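Side-chain contacts in phosphate-specific transport system accessory protein PhoU homolog (Streptococcus pneumoniae, PDB 2I0M), which probably plays a role in regulating phosphate uptake, as a zinc-binding, all-helical homodimer of the PhoU family: residues 120-125 and 188-193; 150-155 and 192-197; 22-27 and 128-133; 101-106 and 180-185. One frame throughout, in Å; residues are numbered along the deposited sequence.

Contact 1 (120-125 and 188-193); sequences HQMGKL and GHLERF. With ZN (zinc ion), chain B.
Helices 117-136 and 177-209 come together at Gly123 and Leu190, whose CA atoms are 6.9 Å apart, Gly123 presenting bare backbone to the leucine. This is helix packing within the second PhoU domain of an all-helical fold, and it is buried. Leu190 does most of the reaching: its CD1 branch enters beside the Gly123 backbone, 4.1 Å from Gly123 N, and lies in the bend of Met122. That bend comes from the thioether: Met122 runs out extended, with CG anti to the backbone N (chi1 -179°), and then turns at chi3 (56°). The turn brings Met122 CE to 3.3 Å from Leu190 CD1, a tight methyl-to-methyl contact, while Met122 CG is 4.0 Å from the same Leu190 CD1. No hydrogen bond joins the segments; the seam is purely apolar, and Tyr158 of helix 152-168 packs on Met122. Next to Leu190, Glu191 sends its side chain away from Met122 and, bending at chi2 (-75°), delivers its carboxylate to the zinc ion. It binds through one oxygen: Glu191 OE2 is 2.0 Å from zinc, whereas Glu191 OE1 stays 4.0 Å from it.

Contact 2 (150-155 and 192-197); sequences QKDEQI and RFADYI. With ZN (zinc ion), chain B.
Asp152 points one carboxylate oxygen at the methyl of Ala194, with Asp152 OD1 3.3 Å from Ala194 CB. The group gets there because CG stands anti to the backbone N (chi1 -165°), which carries it across to helix 177-209. Its second oxygen goes to the metal: Asp152 OD2 is 2.7 Å from zinc, a long bond. Asp195 meets the same ion from the other helix, with Asp195 OD1 2.5 Å from zinc. The two liganding oxygens, Asp152 OD2 and Asp195 OD1, are consequently only 2.8 Å apart. Both are acceptors and no hydrogen bond links them, so the positive zinc probably offsets their repulsion. The side chains meet at about a right angle and their carboxylate planes are turned 61° against each other. The arrangement is a carboxylate zinc site of the PhoU helical fold, spanning helices 152-168 and 177-209; Glu191 and Asp156 complete its set of acidic ligands. Asp152 OD1, by contrast, is buried here with no hydrogen-bonding partner in the model, and lies farther from zinc than OD2. One turn beyond Asp152, Ile155 supplies the apolar floor: Ile155 CD1 is 3.7 Å and Ile155 CG2 3.8 Å from Ala194 CB, so both branches rest on one methyl. Ile155 also packs on Leu125 and Met129 of helix 117-136. On the far side of helix 177-209, Arg192 NH2 donates to Tyr196 OH at 2.6 Å with an N-H...O angle of 151°, the hydroxyl lying somewhat off the guanidinium plane. This arginine also packs on Asp195 of the second subunit.

Contact 3 (22-27 and 128-133); sequences LVLETA and SMLADL
Leu24 of helix 5-35 and Leu130 of helix 117-136 lie alongside one another, pointing in opposite senses, and bridge two helices that run nearly antiparallel (163° between the short axes, 10.1 Å apart at closest approach). Starting at the root of Leu24, CB meets the CD2 methyl of Leu130 at 3.6 Å. Beyond it, CG stands anti to the backbone N (chi1 -178°), which throws the branch point across the gap. There the two methyls divide the neighbouring helix between them. Leu24 CD1 turns to Leu130, 3.9 Å from Leu130 CD2 and 4.0 Å from Leu130 CB; Leu24 CD2 takes the other way, to Ala131 CB at 3.9 Å. Leu130 answers in kind: its CD2 reaches past the Leu24 side chain to the backbone, 3.6 Å from Leu24 CA, and also touches Val23, with Val23 CG2 3.9 Å from Leu130 CD2 and the two side chains crossing at about a right angle. All of this is apolar helix-helix packing, without a hydrogen bond, between parts of the two PhoU domains of the chain. Around the pair the bundle is built of helices alone: Leu130 is backed by Phe193 and Ile197 of helix 177-209 and by Met93 of helix 74-105, Val23 rests on Leu90 of that same helix 74-105, and Leu127, one turn before Ala131, adds to the packing on Leu24.

Contact 4 (101-106 and 180-185); sequences AKAVLQ and GTQYLY
Ala103 and Gln182 bring two helices of the PhoU fold close together, their CA atoms 5.4 Å apart, where the end of helix 74-105 passes the beginning of helix 177-209 in a roughly opposite sense. The contact is entirely van der Waals; no hydrogen bond crosses it. Amide-on-backbone packing comes first: the Gln182 oxygen rests on the alanine, OE1 sitting 3.3 Å from Ala103 CA and 3.4 Å from Ala103 CB. Gln182 gets there by folding, with CG beside the backbone N (chi1 -65°) and a further bend at chi2 (-51°). Amide-on-aliphatic packing follows. Gln106 offers its methylene stem, and Gln106 CB sits over the face of the Gln182 amide, 3.3 Å from Gln182 CD and 3.6 Å from Gln182 CG. The amide of Gln106 itself leads away, and the two amide planes stand 78° apart, so they do not stack. Leu107, in the loop after helix 74-105, adds a further apolar neighbour to Gln182. Within 180-185 there is also a carbonyl-to-ring contact one turn along the helix: Thr181 O lies 3.2 Å above the plane of the Tyr185 ring, over its centre.

Overall arrangement
Contacts 1 and 2 are buried and adjoining, sharing Arg192 and Phe193 on helix 177-209 and the same zinc ion; Leu125 packs against Gln154 and Ile155 to join them. Contact 3 is partly buried yet lies close to the chain centre. It shares helix 117-136 with contact 1, and Phe193 meets it at Ala27, Val23 and Leu130. Contact 4, about 18 Å from the chain centre, is more exposed; it continues into contact 1 along helix 177-209 and does not touch contacts 2 and 3. Chemistry follows place: methyl packing across contacts 1 and 3, with a zinc-binding carboxylate beside the first; carboxylates meeting at the metal in contact 2; folded glutamines in contact 4. Contacts 3 and 4 join the two PhoU domains.

Contact 1 (120-125 and 188-193)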
loop_
_atom_site.group_PDB
_atom_site.type_symbol
_atom_site.label_atom_id
_atom_site.label_comp_id
_atom_site.label_asym_id
_atom_site.label_seq_id
_atom_site.Cartn_x
_atom_site.Cartn_y
_atom_site.Cartn_z
ATOM N N HIS A 120 2.593 11.634 -18.752
ATOM C CA HIS A 120 3.262 10.640 -19.595
ATOM C C HIS A 120 4.615 10.287 -18.985
ATOM O O HIS A 120 5.030 9.136 -19.010
ATOM C CB HIS A 120 3.472 11.184 -21.040
ATOM C CG HIS A 120 2.217 11.274 -21.864
ATOM N ND1 HIS A 120 2.232 11.566 -23.215
ATOM C CD2 HIS A 120 0.916 11.086 -21.540
ATOM C CE1 HIS A 120 0.996 11.578 -23.679
ATOM N NE2 HIS A 120 0.178 11.288 -22.682
ATOM N N GLN A 121 5.302 11.291 -18.447
ATOM C CA GLN A 121 6.622 11.098 -17.853
ATOM C C GLN A 121 6.550 10.327 -16.547
ATOM O O GLN A 121 7.333 9.407 -16.334
ATOM C CB GLN A 121 7.345 12.424 -17.653
ATOM C CG GLN A 121 7.699 13.142 -18.955
ATOM C CD GLN A 121 8.528 12.290 -19.891
ATOM O OE1 GLN A 121 9.452 11.596 -19.459
ATOM N NE2 GLN A 121 8.209 12.338 -21.184
ATOM N N MET A 122 5.603 10.700 -15.684
ATOM C CA MET A 122 5.347 9.976 -14.447
ATOM C C MET A 122 5.009 8.533 -14.790
ATOM O O MET A 122 5.451 7.597 -14.105
ATOM C CB MET A 122 4.197 10.639 -13.676
ATOM C CG MET A 122 3.819 9.986 -12.334
ATOM S SD MET A 122 2.518 10.859 -11.419
ATOM C CE MET A 122 1.226 10.882 -12.603
ATOM N N GLY A 123 4.237 8.359 -15.864
ATOM C CA GLY A 123 3.848 7.031 -16.331
ATOM C C GLY A 123 5.015 6.199 -16.826
ATOM O O GLY A 123 5.148 5.034 -16.452
ATOM N N LYS A 124 5.856 6.804 -17.665
ATOM C CA LYS A 124 7.063 6.177 -18.224
ATOM C C LYS A 124 8.049 5.733 -17.119
ATOM O O LYS A 124 8.648 4.660 -17.217
ATOM C CB LYS A 124 7.754 7.126 -19.241
ATOM C CG LYS A 124 7.007 7.336 -20.610
ATOM C CD LYS A 124 7.561 8.531 -21.508
ATOM C CE LYS A 124 6.614 8.855 -22.732
ATOM N NZ LYS A 124 6.617 10.286 -23.426
ATOM N N LEU A 125 8.216 6.549 -16.077
ATOM C CA LEU A 125 9.126 6.207 -14.971
ATOM C C LEU A 125 8.555 5.078 -14.102
ATOM O O LEU A 125 9.285 4.194 -13.651
ATOM C CB LEU A 125 9.506 7.443 -14.133
ATOM C CG LEU A 125 10.423 7.272 -12.892
ATOM C CD1 LEU A 125 11.853 6.788 -13.208
ATOM C CD2 LEU A 125 10.494 8.549 -12.076
ATOM N N GLY A 188 -2.750 9.580 -8.370
ATOM C CA GLY A 188 -2.735 8.827 -7.122
ATOM C C GLY A 188 -2.538 7.333 -7.349
ATOM O O GLY A 188 -1.881 6.652 -6.544
ATOM N N HIS A 189 -3.107 6.819 -8.440
ATOM C CA HIS A 189 -2.950 5.408 -8.801
ATOM C C HIS A 189 -1.526 5.078 -9.225
ATOM O O HIS A 189 -1.027 3.997 -8.912
ATOM C CB HIS A 189 -3.930 4.996 -9.896
ATOM C CG HIS A 189 -5.332 4.807 -9.407
ATOM N ND1 HIS A 189 -5.643 3.990 -8.342
ATOM C CD2 HIS A 189 -6.510 5.314 -9.850
ATOM C CE1 HIS A 189 -6.948 4.017 -8.132
ATOM N NE2 HIS A 189 -7.498 4.815 -9.031
ATOM N N LEU A 190 -0.892 6.003 -9.937
ATOM C CA LEU A 190 0.491 5.855 -10.367
ATOM C C LEU A 190 1.431 5.973 -9.189
ATOM O O LEU A 190 2.409 5.230 -9.092
ATOM C CB LEU A 190 0.861 6.917 -11.414
ATOM C CG LEU A 190 0.509 6.644 -12.875
ATOM C CD1 LEU A 190 0.804 7.852 -13.752
ATOM C CD2 LEU A 190 1.274 5.419 -13.364
ATOM N N GLU A 191 1.141 6.920 -8.299
ATOM C CA GLU A 191 1.969 7.123 -7.130
ATOM C C GLU A 191 1.954 5.853 -6.248
ATOM O O GLU A 191 3.016 5.422 -5.806
ATOM C CB GLU A 191 1.539 8.392 -6.371
ATOM C CG GLU A 191 2.545 8.896 -5.325
ATOM C CD GLU A 191 2.573 8.048 -4.048
ATOM O OE1 GLU A 191 1.527 7.466 -3.687
ATOM O OE2 GLU A 191 3.645 7.968 -3.406
ATOM N N ARG A 192 0.770 5.263 -6.026
ATOM C CA ARG A 192 0.616 3.985 -5.297
ATOM C C ARG A 192 1.296 2.798 -5.977
ATOM O O ARG A 192 2.001 2.028 -5.322
ATOM C CB ARG A 192 -0.860 3.627 -5.069
ATOM C CG ARG A 192 -1.641 4.602 -4.254
ATOM C CD ARG A 192 -1.185 4.609 -2.820
ATOM N NE ARG A 192 -1.842 3.560 -2.036
ATOM C CZ ARG A 192 -1.336 2.348 -1.851
ATOM N NH1 ARG A 192 -0.154 2.028 -2.376
ATOM N NH2 ARG A 192 -1.999 1.467 -1.126
ATOM N N PHE A 193 1.055 2.645 -7.278
ATOM C CA PHE A 193 1.756 1.675 -8.130
ATOM C C PHE A 193 3.248 1.664 -7.845
ATOM O O PHE A 193 3.827 0.617 -7.574
ATOM C CB PHE A 193 1.510 2.031 -9.603
ATOM C CG PHE A 193 2.052 1.044 -10.590
ATOM C CD1 PHE A 193 1.324 -0.089 -10.938
ATOM C CD2 PHE A 193 3.256 1.285 -11.238
ATOM C CE1 PHE A 193 1.813 -0.992 -11.902
ATOM C CE2 PHE A 193 3.757 0.388 -12.194
ATOM C CZ PHE A 193 3.029 -0.751 -12.523
HETATM ZN ZN ZN B . 5.546 7.448 -3.664
#

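Contact 2 (150-155 and 192-197)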
loop_
_atom_site.group_PDB
_atom_site.type_symbol
_atom_site.label_atom_id
_atom_site.label_comp_id
_atom_site.label_asym_id
_atom_site.label_seq_id
_atom_site.Cartn_x
_atom_site.Cartn_y
_atom_site.Cartn_z
ATOM N N GLN A 150 14.753 4.064 -5.100
ATOM C CA GLN A 150 15.145 5.478 -5.033
ATOM C C GLN A 150 14.463 6.376 -6.068
ATOM O O GLN A 150 14.228 7.556 -5.806
ATOM C CB GLN A 150 16.663 5.605 -5.177
ATOM C CG GLN A 150 17.428 5.199 -3.933
ATOM C CD GLN A 150 18.935 5.224 -4.127
ATOM O OE1 GLN A 150 19.448 4.906 -5.210
ATOM N NE2 GLN A 150 19.656 5.598 -3.069
ATOM N N LYS A 151 14.159 5.816 -7.241
ATOM C CA LYS A 151 13.440 6.554 -8.293
ATOM C C LYS A 151 12.015 6.971 -7.911
ATOM O O LYS A 151 11.413 7.792 -8.591
ATOM C CB LYS A 151 13.430 5.768 -9.600
ATOM C CG LYS A 151 14.807 5.629 -10.220
ATOM C CD LYS A 151 14.757 4.747 -11.461
ATOM C CE LYS A 151 16.131 4.664 -12.113
ATOM N NZ LYS A 151 15.993 4.322 -13.548
ATOM N N ASP A 152 11.494 6.406 -6.824
ATOM C CA ASP A 152 10.188 6.795 -6.289
ATOM C C ASP A 152 10.151 8.242 -5.796
ATOM O O ASP A 152 9.099 8.879 -5.869
ATOM C CB ASP A 152 9.744 5.839 -5.179
ATOM C CG ASP A 152 8.269 5.974 -4.839
ATOM O OD1 ASP A 152 7.413 5.879 -5.739
ATOM O OD2 ASP A 152 7.968 6.174 -3.649
ATOM N N GLU A 153 11.282 8.756 -5.298
ATOM C CA GLU A 153 11.423 10.191 -5.001
ATOM C C GLU A 153 10.907 11.034 -6.169
ATOM O O GLU A 153 10.112 11.943 -5.968
ATOM C CB GLU A 153 12.884 10.577 -4.668
ATOM C CG GLU A 153 13.019 11.861 -3.806
ATOM C CD GLU A 153 14.461 12.412 -3.685
ATOM O OE1 GLU A 153 15.440 11.714 -4.045
ATOM O OE2 GLU A 153 14.624 13.563 -3.216
ATOM N N GLN A 154 11.338 10.703 -7.386
ATOM C CA GLN A 154 10.909 11.428 -8.589
ATOM C C GLN A 154 9.403 11.330 -8.871
ATOM O O GLN A 154 8.775 12.322 -9.269
ATOM C CB GLN A 154 11.707 10.986 -9.819
ATOM C CG GLN A 154 13.093 11.586 -9.901
ATOM C CD GLN A 154 14.169 10.660 -9.360
ATOM O OE1 GLN A 154 14.652 10.840 -8.233
ATOM N NE2 GLN A 154 14.561 9.661 -10.166
ATOM N N ILE A 155 8.838 10.138 -8.683
ATOM C CA ILE A 155 7.401 9.936 -8.849
ATOM C C ILE A 155 6.577 10.760 -7.857
ATOM O O ILE A 155 5.548 11.335 -8.231
ATOM C CB ILE A 155 7.034 8.437 -8.908
ATOM C CG1 ILE A 155 7.161 7.980 -10.372
ATOM C CG2 ILE A 155 5.609 8.178 -8.440
ATOM C CD1 ILE A 155 7.502 6.589 -10.524
ATOM N N ARG A 192 0.770 5.263 -6.026
ATOM C CA ARG A 192 0.616 3.985 -5.297
ATOM C C ARG A 192 1.296 2.798 -5.977
ATOM O O ARG A 192 2.001 2.028 -5.322
ATOM C CB ARG A 192 -0.860 3.627 -5.069
ATOM C CG ARG A 192 -1.641 4.602 -4.254
ATOM C CD ARG A 192 -1.185 4.609 -2.820
ATOM N NE ARG A 192 -1.842 3.560 -2.036
ATOM C CZ ARG A 192 -1.336 2.348 -1.851
ATOM N NH1 ARG A 192 -0.154 2.028 -2.376
ATOM N NH2 ARG A 192 -1.999 1.467 -1.126
ATOM N N PHE A 193 1.055 2.645 -7.278
ATOM C CA PHE A 193 1.756 1.675 -8.130
ATOM C C PHE A 193 3.248 1.664 -7.845
ATOM O O PHE A 193 3.827 0.617 -7.574
ATOM C CB PHE A 193 1.510 2.031 -9.603
ATOM C CG PHE A 193 2.052 1.044 -10.590
ATOM C CD1 PHE A 193 1.324 -0.089 -10.938
ATOM C CD2 PHE A 193 3.256 1.285 -11.238
ATOM C CE1 PHE A 193 1.813 -0.992 -11.902
ATOM C CE2 PHE A 193 3.757 0.388 -12.194
ATOM C CZ PHE A 193 3.029 -0.751 -12.523
ATOM N N ALA A 194 3.853 2.847 -7.882
ATOM C CA ALA A 194 5.291 3.000 -7.692
ATOM C C ALA A 194 5.738 2.729 -6.253
ATOM O O ALA A 194 6.815 2.193 -6.021
ATOM C CB ALA A 194 5.746 4.382 -8.159
ATOM N N ASP A 195 4.903 3.092 -5.293
ATOM C CA ASP A 195 5.142 2.761 -3.905
ATOM C C ASP A 195 5.230 1.244 -3.677
ATOM O O ASP A 195 6.137 0.779 -2.984
ATOM C CB ASP A 195 4.041 3.358 -3.028
ATOM C CG ASP A 195 4.362 4.755 -2.545
ATOM O OD1 ASP A 195 5.548 5.161 -2.598
ATOM O OD2 ASP A 195 3.418 5.456 -2.079
ATOM N N TYR A 196 4.290 0.477 -4.235
ATOM C CA TYR A 196 4.377 -0.996 -4.139
ATOM C C TYR A 196 5.652 -1.601 -4.747
ATOM O O TYR A 196 6.210 -2.548 -4.196
ATOM C CB TYR A 196 3.135 -1.694 -4.708
ATOM C CG TYR A 196 1.912 -1.531 -3.844
ATOM C CD1 TYR A 196 1.865 -2.071 -2.553
ATOM C CD2 TYR A 196 0.796 -0.819 -4.300
ATOM C CE1 TYR A 196 0.728 -1.913 -1.725
ATOM C CE2 TYR A 196 -0.336 -0.656 -3.481
ATOM C CZ TYR A 196 -0.356 -1.215 -2.214
ATOM O OH TYR A 196 -1.465 -1.056 -1.416
ATOM N N ILE A 197 6.099 -1.062 -5.880
ATOM C CA ILE A 197 7.395 -1.445 -6.474
ATOM C C ILE A 197 8.527 -1.274 -5.458
ATOM O O ILE A 197 9.390 -2.158 -5.326
ATOM C CB ILE A 197 7.706 -0.628 -7.756
ATOM C CG1 ILE A 197 6.681 -0.963 -8.852
ATOM C CG2 ILE A 197 9.124 -0.890 -8.246
ATOM C CD1 ILE A 197 6.692 -0.015 -10.038
HETATM ZN ZN ZN B . 5.546 7.448 -3.664
#

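Contact 3 (22-27 and 128-133)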
loop_
_atom_site.group_PDB
_atom_site.type_symbol
_atom_site.label_atom_id
_atom_site.label_comp_id
_atom_site.label_asym_id
_atom_site.label_seq_id
_atom_site.Cartn_x
_atom_site.Cartn_y
_atom_site.Cartn_z
ATOM N N LEU A 22 2.606 -9.813 -16.369
ATOM C CA LEU A 22 1.198 -9.524 -16.592
ATOM C C LEU A 22 0.824 -8.123 -16.074
ATOM O O LEU A 22 0.185 -7.363 -16.800
ATOM C CB LEU A 22 0.287 -10.613 -16.005
ATOM C CG LEU A 22 -1.230 -10.440 -16.208
ATOM C CD1 LEU A 22 -1.584 -10.325 -17.694
ATOM C CD2 LEU A 22 -2.030 -11.573 -15.543
ATOM N N VAL A 23 1.229 -7.766 -14.846
ATOM C CA VAL A 23 0.922 -6.399 -14.359
ATOM C C VAL A 23 1.672 -5.271 -15.069
ATOM O O VAL A 23 1.165 -4.159 -15.119
ATOM C CB VAL A 23 0.819 -6.210 -12.780
ATOM C CG1 VAL A 23 1.161 -7.460 -12.005
ATOM C CG2 VAL A 23 1.562 -4.988 -12.270
ATOM N N LEU A 24 2.848 -5.568 -15.631
ATOM C CA LEU A 24 3.575 -4.589 -16.452
ATOM C C LEU A 24 2.828 -4.320 -17.754
ATOM O O LEU A 24 2.654 -3.171 -18.141
ATOM C CB LEU A 24 5.028 -5.012 -16.727
ATOM C CG LEU A 24 5.873 -4.024 -17.548
ATOM C CD1 LEU A 24 6.039 -2.646 -16.911
ATOM C CD2 LEU A 24 7.247 -4.606 -17.896
ATOM N N GLU A 25 2.377 -5.385 -18.407
ATOM C CA GLU A 25 1.528 -5.270 -19.580
ATOM C C GLU A 25 0.251 -4.470 -19.343
ATOM O O GLU A 25 -0.093 -3.601 -20.147
ATOM C CB GLU A 25 1.191 -6.653 -20.137
ATOM C CG GLU A 25 2.379 -7.306 -20.838
ATOM C CD GLU A 25 2.143 -8.774 -21.174
ATOM O OE1 GLU A 25 1.084 -9.334 -20.779
ATOM O OE2 GLU A 25 3.031 -9.371 -21.831
ATOM N N THR A 26 -0.457 -4.752 -18.255
ATOM C CA THR A 26 -1.731 -4.050 -18.013
ATOM C C THR A 26 -1.527 -2.588 -17.618
ATOM O O THR A 26 -2.366 -1.753 -17.922
ATOM C CB THR A 26 -2.741 -4.809 -17.080
ATOM O OG1 THR A 26 -3.141 -3.959 -15.999
ATOM C CG2 THR A 26 -2.169 -6.079 -16.532
ATOM N N ALA A 27 -0.402 -2.293 -16.969
ATOM C CA ALA A 27 -0.006 -0.930 -16.657
ATOM C C ALA A 27 0.245 -0.156 -17.950
ATOM O O ALA A 27 -0.257 0.954 -18.148
ATOM C CB ALA A 27 1.253 -0.931 -15.752
ATOM N N SER A 128 9.122 1.817 -16.166
ATOM C CA SER A 128 10.491 1.351 -16.282
ATOM C C SER A 128 11.002 0.835 -14.943
ATOM O O SER A 128 11.803 -0.086 -14.904
ATOM C CB SER A 128 11.411 2.409 -16.894
ATOM O OG SER A 128 11.784 3.372 -15.943
ATOM N N MET A 129 10.500 1.410 -13.857
ATOM C CA MET A 129 10.754 0.914 -12.502
ATOM C C MET A 129 10.333 -0.550 -12.371
ATOM O O MET A 129 11.098 -1.360 -11.835
ATOM C CB MET A 129 10.036 1.775 -11.456
ATOM C CG MET A 129 10.793 3.040 -10.969
ATOM S SD MET A 129 9.738 4.142 -9.928
ATOM C CE MET A 129 9.735 3.217 -8.404
ATOM N N LEU A 130 9.138 -0.904 -12.862
ATOM C CA LEU A 130 8.686 -2.294 -12.789
ATOM C C LEU A 130 9.497 -3.206 -13.706
ATOM O O LEU A 130 9.850 -4.319 -13.315
ATOM C CB LEU A 130 7.201 -2.416 -13.124
ATOM C CG LEU A 130 6.590 -3.814 -13.018
ATOM C CD1 LEU A 130 6.818 -4.410 -11.600
ATOM C CD2 LEU A 130 5.103 -3.782 -13.338
ATOM N N ALA A 131 9.781 -2.745 -14.921
ATOM C CA ALA A 131 10.554 -3.528 -15.887
ATOM C C ALA A 131 11.962 -3.801 -15.354
ATOM O O ALA A 131 12.486 -4.910 -15.480
ATOM C CB ALA A 131 10.613 -2.811 -17.225
ATOM N N ASP A 132 12.570 -2.778 -14.766
ATOM C CA ASP A 132 13.850 -2.935 -14.063
ATOM C C ASP A 132 13.762 -3.953 -12.920
ATOM O O ASP A 132 14.582 -4.858 -12.829
ATOM C CB ASP A 132 14.357 -1.585 -13.543
ATOM C CG ASP A 132 14.819 -0.648 -14.674
ATOM O OD1 ASP A 132 14.943 -1.068 -15.847
ATOM O OD2 ASP A 132 15.059 0.538 -14.376
ATOM N N LEU A 133 12.727 -3.834 -12.097
ATOM C CA LEU A 133 12.508 -4.751 -10.984
ATOM C C LEU A 133 12.418 -6.201 -11.452
ATOM O O LEU A 133 13.071 -7.067 -10.889
ATOM C CB LEU A 133 11.260 -4.360 -10.184
ATOM C CG LEU A 133 10.842 -5.307 -9.039
ATOM C CD1 LEU A 133 11.951 -5.419 -7.962
ATOM C CD2 LEU A 133 9.529 -4.891 -8.404
#

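Contact 4 (101-106 and 180-185)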
loop_
_atom_site.group_PDB
_atom_site.type_symbol
_atom_site.label_atom_id
_atom_site.label_comp_id
_atom_site.label_asym_id
_atom_site.label_seq_id
_atom_site.Cartn_x
_atom_site.Cartn_y
_atom_site.Cartn_z
ATOM N N ALA A 101 -7.942 2.841 -15.538
ATOM C CA ALA A 101 -8.883 2.480 -16.579
ATOM C C ALA A 101 -10.291 2.970 -16.251
ATOM O O ALA A 101 -10.981 3.443 -17.140
ATOM C CB ALA A 101 -8.860 0.968 -16.831
ATOM N N LYS A 102 -10.703 2.884 -14.983
ATOM C CA LYS A 102 -12.010 3.413 -14.554
ATOM C C LYS A 102 -12.102 4.935 -14.679
ATOM O O LYS A 102 -13.126 5.461 -15.105
ATOM C CB LYS A 102 -12.351 2.995 -13.124
ATOM C CG LYS A 102 -12.358 1.498 -12.889
ATOM C CD LYS A 102 -12.844 1.177 -11.490
ATOM C CE LYS A 102 -12.627 -0.287 -11.156
ATOM N NZ LYS A 102 -13.442 -0.688 -9.979
ATOM N N ALA A 103 -11.034 5.637 -14.308
ATOM C CA ALA A 103 -10.982 7.089 -14.461
ATOM C C ALA A 103 -11.077 7.522 -15.937
ATOM O O ALA A 103 -11.606 8.587 -16.232
ATOM C CB ALA A 103 -9.728 7.652 -13.809
ATOM N N VAL A 104 -10.564 6.691 -16.847
ATOM C CA VAL A 104 -10.630 6.948 -18.287
ATOM C C VAL A 104 -12.074 6.908 -18.791
ATOM O O VAL A 104 -12.414 7.600 -19.745
ATOM C CB VAL A 104 -9.722 5.967 -19.097
ATOM C CG1 VAL A 104 -10.033 6.017 -20.601
ATOM C CG2 VAL A 104 -8.240 6.264 -18.841
ATOM N N LEU A 105 -12.916 6.108 -18.141
ATOM C CA LEU A 105 -14.338 6.011 -18.494
ATOM C C LEU A 105 -15.124 7.236 -18.030
ATOM O O LEU A 105 -16.215 7.510 -18.528
ATOM C CB LEU A 105 -14.972 4.759 -17.880
ATOM C CG LEU A 105 -14.405 3.365 -18.151
ATOM C CD1 LEU A 105 -15.197 2.345 -17.343
ATOM C CD2 LEU A 105 -14.444 3.029 -19.626
ATOM N N GLN A 106 -14.561 7.961 -17.074
ATOM C CA GLN A 106 -15.206 9.126 -16.493
ATOM C C GLN A 106 -14.739 10.411 -17.168
ATOM O O GLN A 106 -15.273 11.497 -16.901
ATOM C CB GLN A 106 -14.952 9.169 -14.980
ATOM C CG GLN A 106 -15.436 7.928 -14.222
ATOM C CD GLN A 106 -16.949 7.762 -14.278
ATOM O OE1 GLN A 106 -17.683 8.389 -13.518
ATOM N NE2 GLN A 106 -17.418 6.906 -15.178
ATOM N N GLY A 180 -10.837 17.017 -13.600
ATOM C CA GLY A 180 -9.808 17.312 -12.606
ATOM C C GLY A 180 -9.727 16.203 -11.586
ATOM O O GLY A 180 -8.668 15.597 -11.407
ATOM N N THR A 181 -10.866 15.934 -10.946
ATOM C CA THR A 181 -11.035 14.848 -9.976
ATOM C C THR A 181 -10.528 13.509 -10.526
ATOM O O THR A 181 -9.918 12.721 -9.795
ATOM C CB THR A 181 -12.522 14.723 -9.543
ATOM O OG1 THR A 181 -13.019 16.007 -9.142
ATOM C CG2 THR A 181 -12.684 13.765 -8.382
ATOM N N GLN A 182 -10.760 13.274 -11.817
ATOM C CA GLN A 182 -10.333 12.041 -12.474
ATOM C C GLN A 182 -8.813 11.976 -12.655
ATOM O O GLN A 182 -8.200 10.932 -12.394
ATOM C CB GLN A 182 -11.077 11.837 -13.801
ATOM C CG GLN A 182 -12.596 11.612 -13.661
ATOM C CD GLN A 182 -12.966 10.510 -12.659
ATOM O OE1 GLN A 182 -12.378 9.423 -12.658
ATOM N NE2 GLN A 182 -13.951 10.788 -11.810
ATOM N N TYR A 183 -8.207 13.084 -13.077
ATOM C CA TYR A 183 -6.749 13.180 -13.159
ATOM C C TYR A 183 -6.053 13.188 -11.792
ATOM O O TYR A 183 -4.883 12.816 -11.690
ATOM C CB TYR A 183 -6.319 14.388 -13.987
ATOM C CG TYR A 183 -6.418 14.152 -15.472
ATOM C CD1 TYR A 183 -5.399 13.503 -16.158
ATOM C CD2 TYR A 183 -7.534 14.579 -16.197
ATOM C CE1 TYR A 183 -5.480 13.284 -17.528
ATOM C CE2 TYR A 183 -7.627 14.358 -17.564
ATOM C CZ TYR A 183 -6.595 13.709 -18.222
ATOM O OH TYR A 183 -6.678 13.482 -19.578
ATOM N N LEU A 184 -6.760 13.604 -10.745
ATOM C CA LEU A 184 -6.233 13.451 -9.392
ATOM C C LEU A 184 -6.134 11.970 -9.029
ATOM O O LEU A 184 -5.093 11.531 -8.538
ATOM C CB LEU A 184 -7.050 14.232 -8.346
ATOM C CG LEU A 184 -6.896 15.763 -8.322
ATOM C CD1 LEU A 184 -7.772 16.392 -7.236
ATOM C CD2 LEU A 184 -5.438 16.214 -8.161
ATOM N N TYR A 185 -7.199 11.207 -9.295
ATOM C CA TYR A 185 -7.198 9.761 -9.037
ATOM C C TYR A 185 -6.088 9.078 -9.812
ATOM O O TYR A 185 -5.331 8.301 -9.237
ATOM C CB TYR A 185 -8.528 9.110 -9.404
ATOM C CG TYR A 185 -9.733 9.654 -8.670
ATOM C CD1 TYR A 185 -9.624 10.153 -7.364
ATOM C CD2 TYR A 185 -10.994 9.629 -9.262
ATOM C CE1 TYR A 185 -10.732 10.637 -6.695
ATOM C CE2 TYR A 185 -12.108 10.113 -8.597
ATOM C CZ TYR A 185 -11.974 10.610 -7.315
ATOM O OH TYR A 185 -13.083 11.097 -6.650
#